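Local coordinates for protein NADP-dependent alcohol dehydrogenase (Entamoeba histolytica, PDB 2OUI) that probably catalyses the reversible, NADP(H)-dependent interconversion of alcohols with aldehydes or ketones as a zinc-binding tetramer, at residues R138-P142 / E143-M147; I173-P177 / V178-S182; N127-D130 / A131-L135. The protein carries 1 engineered substitution. All blocks are in the same frame, centred on the assembly; numbering follows the deposited sequence.

Interaction 1 (R138-P142 / E143-M147)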
ATOM      1  N   ARG A 138     -34.314  -0.681  -2.472  1.00 29.73           N
ATOM      2  CA  ARG A 138     -35.696  -0.370  -2.103  1.00 30.83           C
ATOM      3  C   ARG A 138     -35.817   0.373  -0.753  1.00 30.38           C
ATOM      4  O   ARG A 138     -36.793   1.090  -0.531  1.00 31.59           O
ATOM      5  CB  ARG A 138     -36.566  -1.635  -2.146  1.00 32.38           C
ATOM      6  CG  ARG A 138     -36.797  -2.186  -3.571  1.00 40.22           C
ATOM      7  CD  ARG A 138     -37.816  -3.355  -3.626  1.00 36.61           C
ATOM      8  NE  ARG A 138     -37.615  -4.200  -4.816  1.00 50.47           N
ATOM      9  CZ  ARG A 138     -38.389  -4.194  -5.908  1.00 54.69           C
ATOM     10  NH1 ARG A 138     -39.449  -3.397  -5.989  1.00 57.11           N
ATOM     11  NH2 ARG A 138     -38.104  -4.998  -6.928  1.00 52.28           N
ATOM     12  N   ASP A 139     -34.807   0.246   0.117  1.00 27.20           N
ATOM     13  CA  ASP A 139     -34.847   0.858   1.450  1.00 27.75           C
ATOM     14  C   ASP A 139     -34.123   2.224   1.533  1.00 29.43           C
ATOM     15  O   ASP A 139     -33.843   2.726   2.641  1.00 30.96           O
ATOM     16  CB  ASP A 139     -34.311  -0.135   2.504  1.00 26.39           C
ATOM     17  CG  ASP A 139     -32.806  -0.420   2.358  1.00 31.15           C
ATOM     18  OD1 ASP A 139     -32.194  -0.140   1.302  1.00 29.45           O
ATOM     19  OD2 ASP A 139     -32.222  -0.929   3.331  1.00 37.89           O
ATOM     20  N   ILE A 140     -33.812   2.825   0.378  1.00 26.02           N
ATOM     21  CA  ILE A 140     -33.190   4.156   0.371  1.00 25.71           C
ATOM     22  C   ILE A 140     -34.074   5.152  -0.382  1.00 24.85           C
ATOM     23  O   ILE A 140     -34.462   4.901  -1.521  1.00 25.00           O
ATOM     24  CB  ILE A 140     -31.758   4.162  -0.229  1.00 24.80           C
ATOM     25  CG1 ILE A 140     -30.866   3.128   0.477  1.00 27.18           C
ATOM     26  CG2 ILE A 140     -31.143   5.560  -0.111  1.00 24.91           C
ATOM     27  CD1 ILE A 140     -29.395   3.137   0.035  1.00 26.57           C
ATOM     28  N   LYS A 141     -34.380   6.281   0.258  1.00 24.90           N
ATOM     29  CA  LYS A 141     -35.191   7.317  -0.387  1.00 26.03           C
ATOM     30  C   LYS A 141     -34.395   7.967  -1.512  1.00 26.51           C
ATOM     31  O   LYS A 141     -33.185   8.220  -1.362  1.00 27.41           O
ATOM     32  CB  LYS A 141     -35.622   8.374   0.633  1.00 28.14           C
ATOM     33  CG  LYS A 141     -36.585   7.817   1.668  1.00 33.08           C
ATOM     34  CD  LYS A 141     -36.367   8.442   3.024  1.00 44.60           C
ATOM     35  CE  LYS A 141     -37.352   9.545   3.304  1.00 46.72           C
ATOM     36  NZ  LYS A 141     -37.306   9.851   4.755  1.00 51.92           N
ATOM     37  N   PRO A 142     -35.048   8.242  -2.644  1.00 25.95           N
ATOM     38  CA  PRO A 142     -34.293   8.905  -3.715  1.00 25.23           C
ATOM     39  C   PRO A 142     -33.482  10.118  -3.239  1.00 26.90           C
ATOM     40  O   PRO A 142     -32.335  10.293  -3.656  1.00 26.52           O
ATOM     41  CB  PRO A 142     -35.383   9.315  -4.714  1.00 26.99           C
ATOM     42  CG  PRO A 142     -36.511   8.335  -4.463  1.00 28.59           C
ATOM     43  CD  PRO A 142     -36.455   7.958  -3.011  1.00 25.57           C
ATOM     44  N   GLU A 143     -34.060  10.934  -2.360  1.00 27.15           N
ATOM     45  CA  GLU A 143     -33.405  12.159  -1.908  1.00 25.74           C
ATOM     46  C   GLU A 143     -32.163  11.844  -1.080  1.00 26.56           C
ATOM     47  O   GLU A 143     -31.132  12.522  -1.203  1.00 27.84           O
ATOM     48  CB  GLU A 143     -34.380  13.029  -1.112  1.00 27.75           C
ATOM     49  CG  GLU A 143     -35.570  13.500  -1.926  1.00 35.68           C
ATOM     50  CD  GLU A 143     -36.820  12.593  -1.830  1.00 45.55           C
ATOM     51  OE1 GLU A 143     -36.692  11.361  -1.597  1.00 38.68           O
ATOM     52  OE2 GLU A 143     -37.942  13.130  -2.017  1.00 44.75           O
ATOM     53  N   ASP A 144     -32.229  10.795  -0.266  1.00 24.87           N
ATOM     54  CA  ASP A 144     -31.031  10.364   0.471  1.00 25.92           C
ATOM     55  C   ASP A 144     -29.991   9.743  -0.461  1.00 26.30           C
ATOM     56  O   ASP A 144     -28.778   9.913  -0.272  1.00 25.08           O
ATOM     57  CB  ASP A 144     -31.397   9.366   1.575  1.00 24.00           C
ATOM     58  CG  ASP A 144     -32.193   9.997   2.707  1.00 32.08           C
ATOM     59  OD1 ASP A 144     -32.376  11.240   2.717  1.00 32.11           O
ATOM     60  OD2 ASP A 144     -32.638   9.227   3.593  1.00 33.82           O
ATOM     61  N   ALA A 145     -30.460   9.006  -1.468  1.00 22.73           N
ATOM     62  CA  ALA A 145     -29.537   8.336  -2.389  1.00 22.61           C
ATOM     63  C   ALA A 145     -28.781   9.306  -3.297  1.00 23.50           C
ATOM     64  O   ALA A 145     -27.660   8.997  -3.722  1.00 23.74           O
ATOM     65  CB  ALA A 145     -30.278   7.302  -3.225  1.00 24.38           C
ATOM     66  N   VAL A 146     -29.386  10.457  -3.621  1.00 23.18           N
ATOM     67  CA  VAL A 146     -28.725  11.413  -4.529  1.00 25.49           C
ATOM     68  C   VAL A 146     -27.458  12.015  -3.896  1.00 25.08           C
ATOM     69  O   VAL A 146     -26.557  12.520  -4.601  1.00 24.09           O
ATOM     70  CB  VAL A 146     -29.683  12.505  -5.070  1.00 27.05           C
ATOM     71  CG1 VAL A 146     -30.040  13.520  -3.991  1.00 30.37           C
ATOM     72  CG2 VAL A 146     -29.068  13.169  -6.293  1.00 31.41           C
ATOM     73  N   MET A 147     -27.381  11.936  -2.566  1.00 23.96           N
ATOM     74  CA  MET A 147     -26.166  12.364  -1.849  1.00 23.58           C
ATOM     75  C   MET A 147     -24.991  11.431  -2.080  1.00 22.24           C
ATOM     76  O   MET A 147     -23.841  11.826  -1.871  1.00 24.67           O
ATOM     77  CB  MET A 147     -26.436  12.465  -0.343  1.00 21.96           C
ATOM     78  CG  MET A 147     -27.539  13.454   0.049  1.00 24.08           C
ATOM     79  SD  MET A 147     -27.183  15.168  -0.384  1.00 28.98           S
ATOM     80  CE  MET A 147     -28.147  15.404  -1.858  1.00 35.13           C
TER
HETATM   81  O   HOH W   1     -33.191   6.496   3.138  1.00 29.49           O
HETATM   82  O   HOH W   2     -34.246   9.376   5.733  1.00 38.82           O
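Lys141 and Asp144 run side by side at the start of helix 142-145, their side chains pointing the same way. The two charged ends do not meet: NZ of Lys141 stays 4.9 Å from OD2 of Asp144, and water closes the gap. One water accepts from Lys141 NZ and donates to OD2 of Asp144 at 2.7 Å; a second accepts from the backbone N of Lys141 and donates to the same oxygen. OD2 therefore receives two water protons, which together tie the carboxylate to both ends of the lysine. In the lysine chain the bend at chi2 (145°) brings CD to 3.9 Å from Asp144 OD2, and chi3 (99°) then turns the chain on toward NZ.

Pro142 and Glu143 make a second parallel pair. A bend at chi2 (93°) folds the glutamate back along the proline ring, and its OE1 comes within 3.7 Å of Pro142 CD. The other oxygen, OE2, has a long, weak ion pair with Arg350.

On the buried side, Ile140 uses its CG2 branch, held anti to the backbone N, to touch Ala145 CB at 3.7 Å. The same side chain also packs on Ala306 and Ile309 of helix 298-310. Under these side chains the backbone closes the turn: Ala145 N donates to Lys141 O at 2.8 Å, and Val146 N donates to Pro142 O at 3.0 Å.

Lys141 is the N-cap residue and Pro142 the first residue of the helix, a place where proline's missing N-H costs no helical bond. The arrangement is that of a proline-started helix N-terminus, with an acidic side chain in the first turn linked through water to the N-cap backbone.

Interaction 2 (I173-P177 / V178-S182). With NO3 (nitrate ion), chain F; EDO (1,2-ethanediol), chain J.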
ATOM      1  N   ILE A 173     -10.726  20.350   7.015  1.00 21.77           N
ATOM      2  CA  ILE A 173     -10.833  21.801   6.789  1.00 21.67           C
ATOM      3  C   ILE A 173     -11.876  22.043   5.705  1.00 23.15           C
ATOM      4  O   ILE A 173     -11.676  21.672   4.545  1.00 23.04           O
ATOM      5  CB  ILE A 173      -9.484  22.437   6.373  1.00 22.60           C
ATOM      6  CG1 ILE A 173      -8.402  22.092   7.391  1.00 25.61           C
ATOM      7  CG2 ILE A 173      -9.634  23.951   6.241  1.00 22.25           C
ATOM      8  CD1 ILE A 173      -6.980  22.444   6.951  1.00 21.42           C
ATOM      9  N   GLY A 174     -12.998  22.628   6.111  1.00 24.18           N
ATOM     10  CA  GLY A 174     -14.067  22.977   5.201  1.00 25.84           C
ATOM     11  C   GLY A 174     -15.174  21.998   5.448  1.00 25.28           C
ATOM     12  O   GLY A 174     -15.008  20.798   5.237  1.00 27.92           O
ATOM     13  N   ILE A 175     -16.303  22.500   5.927  1.00 25.82           N
ATOM     14  CA  ILE A 175     -17.422  21.674   6.357  0.50 26.15           C
ATOM     15  C   ILE A 175     -18.723  21.973   5.583  1.00 27.33           C
ATOM     16  O   ILE A 175     -19.770  22.068   6.188  1.00 27.42           O
ATOM     17  CB  ILE A 175     -17.649  21.830   7.894  0.50 26.51           C
ATOM     18  CG1 ILE A 175     -16.353  21.564   8.668  0.50 28.09           C
ATOM     19  CG2 ILE A 175     -18.707  20.879   8.405  0.50 28.45           C
ATOM     20  CD1 ILE A 175     -15.815  20.149   8.496  0.50 26.60           C
ATOM     21  N   GLY A 176     -18.641  22.149   4.267  1.00 25.71           N
ATOM     22  CA  GLY A 176     -19.854  22.128   3.463  1.00 25.22           C
ATOM     23  C   GLY A 176     -20.311  20.675   3.412  1.00 24.70           C
ATOM     24  O   GLY A 176     -19.804  19.828   4.141  1.00 24.13           O
ATOM     25  N   PRO A 177     -21.260  20.356   2.531  1.00 24.27           N
ATOM     26  CA  PRO A 177     -21.720  18.964   2.444  1.00 24.46           C
ATOM     27  C   PRO A 177     -20.597  17.957   2.169  1.00 24.42           C
ATOM     28  O   PRO A 177     -20.647  16.847   2.696  1.00 25.56           O
ATOM     29  CB  PRO A 177     -22.740  18.989   1.288  1.00 25.71           C
ATOM     30  CG  PRO A 177     -22.480  20.282   0.572  1.00 25.72           C
ATOM     31  CD  PRO A 177     -21.992  21.246   1.606  1.00 25.12           C
ATOM     32  N   VAL A 178     -19.606  18.310   1.353  1.00 23.01           N
ATOM     33  CA  VAL A 178     -18.483  17.390   1.101  1.00 23.92           C
ATOM     34  C   VAL A 178     -17.671  17.193   2.365  1.00 25.43           C
ATOM     35  O   VAL A 178     -17.372  16.056   2.726  1.00 26.36           O
ATOM     36  CB  VAL A 178     -17.554  17.846  -0.055  1.00 24.27           C
ATOM     37  CG1 VAL A 178     -16.271  16.917  -0.208  1.00 21.52           C
ATOM     38  CG2 VAL A 178     -18.332  17.828  -1.364  1.00 25.47           C
ATOM     39  N   GLY A 179     -17.316  18.289   3.032  1.00 24.14           N
ATOM     40  CA  GLY A 179     -16.549  18.195   4.291  1.00 24.16           C
ATOM     41  C   GLY A 179     -17.253  17.407   5.384  1.00 23.89           C
ATOM     42  O   GLY A 179     -16.614  16.702   6.182  1.00 22.72           O
ATOM     43  N   LEU A 180     -18.566  17.581   5.484  1.00 23.41           N
ATOM     44  CA  LEU A 180     -19.355  16.819   6.457  1.00 21.97           C
ATOM     45  C   LEU A 180     -19.218  15.334   6.164  1.00 22.71           C
ATOM     46  O   LEU A 180     -19.149  14.507   7.089  1.00 22.41           O
ATOM     47  CB  LEU A 180     -20.826  17.252   6.425  1.00 20.23           C
ATOM     48  CG  LEU A 180     -21.162  18.645   6.980  1.00 21.95           C
ATOM     49  CD1 LEU A 180     -22.647  18.983   6.755  1.00 21.48           C
ATOM     50  CD2 LEU A 180     -20.855  18.674   8.453  1.00 22.62           C
ATOM     51  N   MET A 181     -19.186  14.993   4.875  1.00 24.29           N
ATOM     52  CA  MET A 181     -19.022  13.602   4.481  1.00 22.81           C
ATOM     53  C   MET A 181     -17.586  13.142   4.698  1.00 22.60           C
ATOM     54  O   MET A 181     -17.360  11.966   4.932  1.00 21.77           O
ATOM     55  CB  MET A 181     -19.530  13.320   3.060  1.00 20.62           C
ATOM     56  CG  MET A 181     -21.085  13.336   2.954  1.00 20.56           C
ATOM     57  SD  MET A 181     -21.786  12.019   3.994  1.00 26.91           S
ATOM     58  CE  MET A 181     -22.378  12.871   5.460  1.00 24.24           C
ATOM     59  N   SER A 182     -16.630  14.085   4.674  1.00 21.82           N
ATOM     60  CA  SER A 182     -15.230  13.757   5.043  1.00 23.82           C
ATOM     61  C   SER A 182     -15.089  13.492   6.549  1.00 22.50           C
ATOM     62  O   SER A 182     -14.278  12.651   6.958  1.00 22.55           O
ATOM     63  CB  SER A 182     -14.272  14.883   4.656  1.00 23.00           C
ATOM     64  OG  SER A 182     -14.121  14.962   3.243  1.00 23.49           O
TER
HETATM   65  N   NO3 F3001     -19.026  21.780  -0.824  1.00 31.99           N
HETATM   66  O1  NO3 F3001     -20.082  21.946  -1.736  1.00 32.40           O
HETATM   67  O2  NO3 F3001     -19.103  20.808   0.149  1.00 23.82           O
HETATM   68  O3  NO3 F3001     -17.888  22.593  -0.881  1.00 37.84           O
HETATM   69  C1  EDO J2003     -18.907  26.047   6.695  1.00 35.36           C
HETATM   70  O1  EDO J2003     -18.122  27.042   7.361  1.00 32.83           O
HETATM   71  C2  EDO J2003     -18.065  25.417   5.595  1.00 31.45           C
HETATM   72  O2  EDO J2003     -16.683  25.403   5.999  1.00 30.72           O
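Leu180 N bonds to O of the N-cap residue Gly176 at 2.9 Å, and Met181 N to Pro177 O at 3.2 Å. Leu180 CG lies beside its own backbone N (chi1 -71°), which sets it 3.4 Å from Gly176 O. Gly179, with no side chain, lets its CA come 3.2 Å from Gly174 O in a CA-H...O contact.

Outside this shell, Val178 N donates to O2 of a nitrate ion at 2.8 Å. The same oxygen lies against CG and CD of Pro177 and CB and CG2 of Val178, while Thr38 OG1 also bonds the ion. Ile175 N donates almost straight to O2 of an ethanediol, which Ser199 and Arg200 hold as well. Both molecules probably come from the crystallisation liquor. Gly174, Gly176 and Gly179 fit the GxGxxG pattern of a Rossmann dinucleotide-binding turn, so the two may mark part of the cofactor site, as in Rossmann folds.

The turn carries the chain from strand 170-173 of the parallel sheet into helix 177-188. Pro177 and Val178 face Met151 of helix 148-161, whereas Ile175 and Leu180 both rest on Ala207 of helix 201-209.

Interaction 3 (N127-D130 / A131-L135)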
ATOM      1  N   ASN A 127     -22.727   6.718 -20.368  1.00 22.71           N
ATOM      2  CA  ASN A 127     -21.843   5.786 -21.104  1.00 23.75           C
ATOM      3  C   ASN A 127     -21.574   4.528 -20.282  1.00 23.67           C
ATOM      4  O   ASN A 127     -21.542   4.603 -19.063  1.00 23.88           O
ATOM      5  CB  ASN A 127     -20.493   6.456 -21.396  1.00 24.31           C
ATOM      6  CG  ASN A 127     -19.823   6.946 -20.136  1.00 22.19           C
ATOM      7  OD1 ASN A 127     -20.328   7.848 -19.450  1.00 22.28           O
ATOM      8  ND2 ASN A 127     -18.688   6.342 -19.803  1.00 23.01           N
ATOM      9  N   GLU A 128     -21.348   3.387 -20.945  1.00 21.67           N
ATOM     10  CA  GLU A 128     -21.046   2.133 -20.221  1.00 22.60           C
ATOM     11  C   GLU A 128     -22.016   1.885 -19.054  1.00 22.63           C
ATOM     12  O   GLU A 128     -21.620   1.725 -17.899  1.00 21.91           O
ATOM     13  CB  GLU A 128     -19.561   2.101 -19.794  1.00 22.98           C
ATOM     14  CG  GLU A 128     -18.667   1.951 -21.040  1.00 22.67           C
ATOM     15  CD  GLU A 128     -17.191   2.001 -20.724  1.00 26.75           C
ATOM     16  OE1 GLU A 128     -16.796   1.519 -19.639  1.00 25.22           O
ATOM     17  OE2 GLU A 128     -16.433   2.507 -21.587  1.00 28.20           O
ATOM     18  N   ALA A 129     -23.309   1.852 -19.379  1.00 20.33           N
ATOM     19  CA  ALA A 129     -24.346   1.865 -18.348  1.00 22.57           C
ATOM     20  C   ALA A 129     -24.314   0.673 -17.363  1.00 22.85           C
ATOM     21  O   ALA A 129     -24.600   0.852 -16.180  1.00 23.75           O
ATOM     22  CB  ALA A 129     -25.731   1.977 -19.000  1.00 23.59           C
ATOM     23  N   ASP A 130     -24.001  -0.529 -17.836  1.00 23.52           N
ATOM     24  CA  ASP A 130     -23.910  -1.674 -16.931  1.00 23.10           C
ATOM     25  C   ASP A 130     -22.851  -1.429 -15.884  1.00 23.40           C
ATOM     26  O   ASP A 130     -23.006  -1.815 -14.730  1.00 25.75           O
ATOM     27  CB  ASP A 130     -23.547  -2.967 -17.692  1.00 24.18           C
ATOM     28  CG  ASP A 130     -24.762  -3.642 -18.311  1.00 27.31           C
ATOM     29  OD1 ASP A 130     -25.903  -3.272 -17.953  1.00 30.46           O
ATOM     30  OD2 ASP A 130     -24.573  -4.551 -19.158  1.00 31.21           O
ATOM     31  N   ALA A 131     -21.755  -0.782 -16.290  1.00 22.28           N
ATOM     32  CA  ALA A 131     -20.624  -0.582 -15.400  1.00 20.26           C
ATOM     33  C   ALA A 131     -20.870   0.636 -14.499  1.00 22.10           C
ATOM     34  O   ALA A 131     -20.387   0.684 -13.376  1.00 23.42           O
ATOM     35  CB  ALA A 131     -19.369  -0.363 -16.217  1.00 22.75           C
ATOM     36  N   ASN A 132     -21.629   1.613 -14.991  1.00 21.03           N
ATOM     37  CA  ASN A 132     -21.739   2.902 -14.337  1.00 22.28           C
ATOM     38  C   ASN A 132     -23.028   3.224 -13.573  1.00 24.79           C
ATOM     39  O   ASN A 132     -23.091   4.262 -12.937  1.00 24.72           O
ATOM     40  CB  ASN A 132     -21.438   4.020 -15.343  1.00 22.07           C
ATOM     41  CG  ASN A 132     -19.972   4.094 -15.660  1.00 23.58           C
ATOM     42  OD1 ASN A 132     -19.151   3.883 -14.774  1.00 24.02           O
ATOM     43  ND2 ASN A 132     -19.629   4.351 -16.923  1.00 21.39           N
ATOM     44  N   LEU A 133     -24.040   2.355 -13.629  1.00 21.63           N
ATOM     45  CA  LEU A 133     -25.291   2.611 -12.894  1.00 21.46           C
ATOM     46  C   LEU A 133     -25.587   1.520 -11.843  1.00 22.98           C
ATOM     47  O   LEU A 133     -25.552   0.326 -12.159  1.00 22.63           O
ATOM     48  CB  LEU A 133     -26.463   2.699 -13.880  1.00 23.15           C
ATOM     49  CG  LEU A 133     -26.404   3.924 -14.815  1.00 23.24           C
ATOM     50  CD1 LEU A 133     -27.524   3.862 -15.838  1.00 24.37           C
ATOM     51  CD2 LEU A 133     -26.426   5.239 -14.035  1.00 27.36           C
ATOM     52  N   ALA A 134     -25.853   1.948 -10.606  1.00 23.31           N
ATOM     53  CA  ALA A 134     -26.215   1.031  -9.523  1.00 21.58           C
ATOM     54  C   ALA A 134     -27.719   1.054  -9.415  1.00 23.32           C
ATOM     55  O   ALA A 134     -28.331   2.120  -9.501  1.00 23.12           O
ATOM     56  CB  ALA A 134     -25.594   1.498  -8.194  1.00 20.93           C
ATOM     57  N   LEU A 135     -28.330  -0.104  -9.219  1.00 23.15           N
ATOM     58  CA  LEU A 135     -29.764  -0.105  -8.897  1.00 21.47           C
ATOM     59  C   LEU A 135     -30.042   0.581  -7.552  1.00 24.67           C
ATOM     60  O   LEU A 135     -29.286   0.393  -6.601  1.00 25.48           O
ATOM     61  CB  LEU A 135     -30.324  -1.542  -8.908  1.00 22.60           C
ATOM     62  CG  LEU A 135     -30.364  -2.272 -10.269  1.00 27.21           C
ATOM     63  CD1 LEU A 135     -30.892  -3.694 -10.076  1.00 32.05           C
ATOM     64  CD2 LEU A 135     -31.179  -1.515 -11.340  1.00 27.28           C
TER
HETATM   65  O   HOH W   3     -25.633  -2.019 -13.745  1.00 25.82           O
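Asn132 N and Ala131 N both turn to Glu128 O, the carbonyl of the N-cap residue of the short helix 129-132. The bond from Asn132 N is 2.9 Å; that from Ala131 N is weak. A similar pair follows at Ala129 O, which takes Leu133 N at 3.0 Å and, weakly, Asn132 N.

The side chain of Asn132 reaches back across the turn. Its CG lies beside the backbone N (chi1 -74°), and from there ND2 donates to Asn127 O at 2.9 Å with an angle of 171° at the hydrogen. The acceptor lies in the amide plane of Asn132, but the donor stands above the carbonyl plane of Asn127, 37° out of it. ND2 also bonds to Pro88 O, and OD1 accepts from Trp90 NE1, which fixes the rotation of the amide. The side-chain amide of Asn127 crosses that of Asn132 with their planes well inclined to each other, and its OD1 pairs with Thr87.

This one-turn helix joins strand 124-126 to strand 134-135 within the GroES-like domain, and Asn132 staples its end to the residue before the N-cap. Leu133 is the first residue to leave helical geometry. Its CD1 approaches Ala129 CB at 4.1 Å, while the isobutyl group also packs on Val29 and Val126.

Water bridges the end of the turn, donating to Asp130 O and to Leu133 O at 2.8 Å each. The Asp130 carboxylate accepts from the backbone N of Lys73 and of Arg74, and Ala131 O accepts from Gln96 NE2 of a neighbouring subunit.

In the fold
Along the chain the order is interaction 3, interaction 1, interaction 2. Interactions 3 and 1 adjoin in sequence, with centres about 17 Å apart; strand 134-135, at the end of interaction 3, and the loop after it lead to helix 142-145. Helix 298-310 is a shared neighbour, packing on Ala134 and on Ile140. From interaction 1 the chain enters helix 148-161, which carries the zinc ligand Asp150 and packs against the start of helix 177-188 in interaction 2. Centres of interactions 1 and 2 lie about 20 Å apart, those of 2 and 3 about 27 Å. The path thus runs from the GroES-like domain, past the zinc site, to the Rossmann-type domain, which probably binds the cofactor.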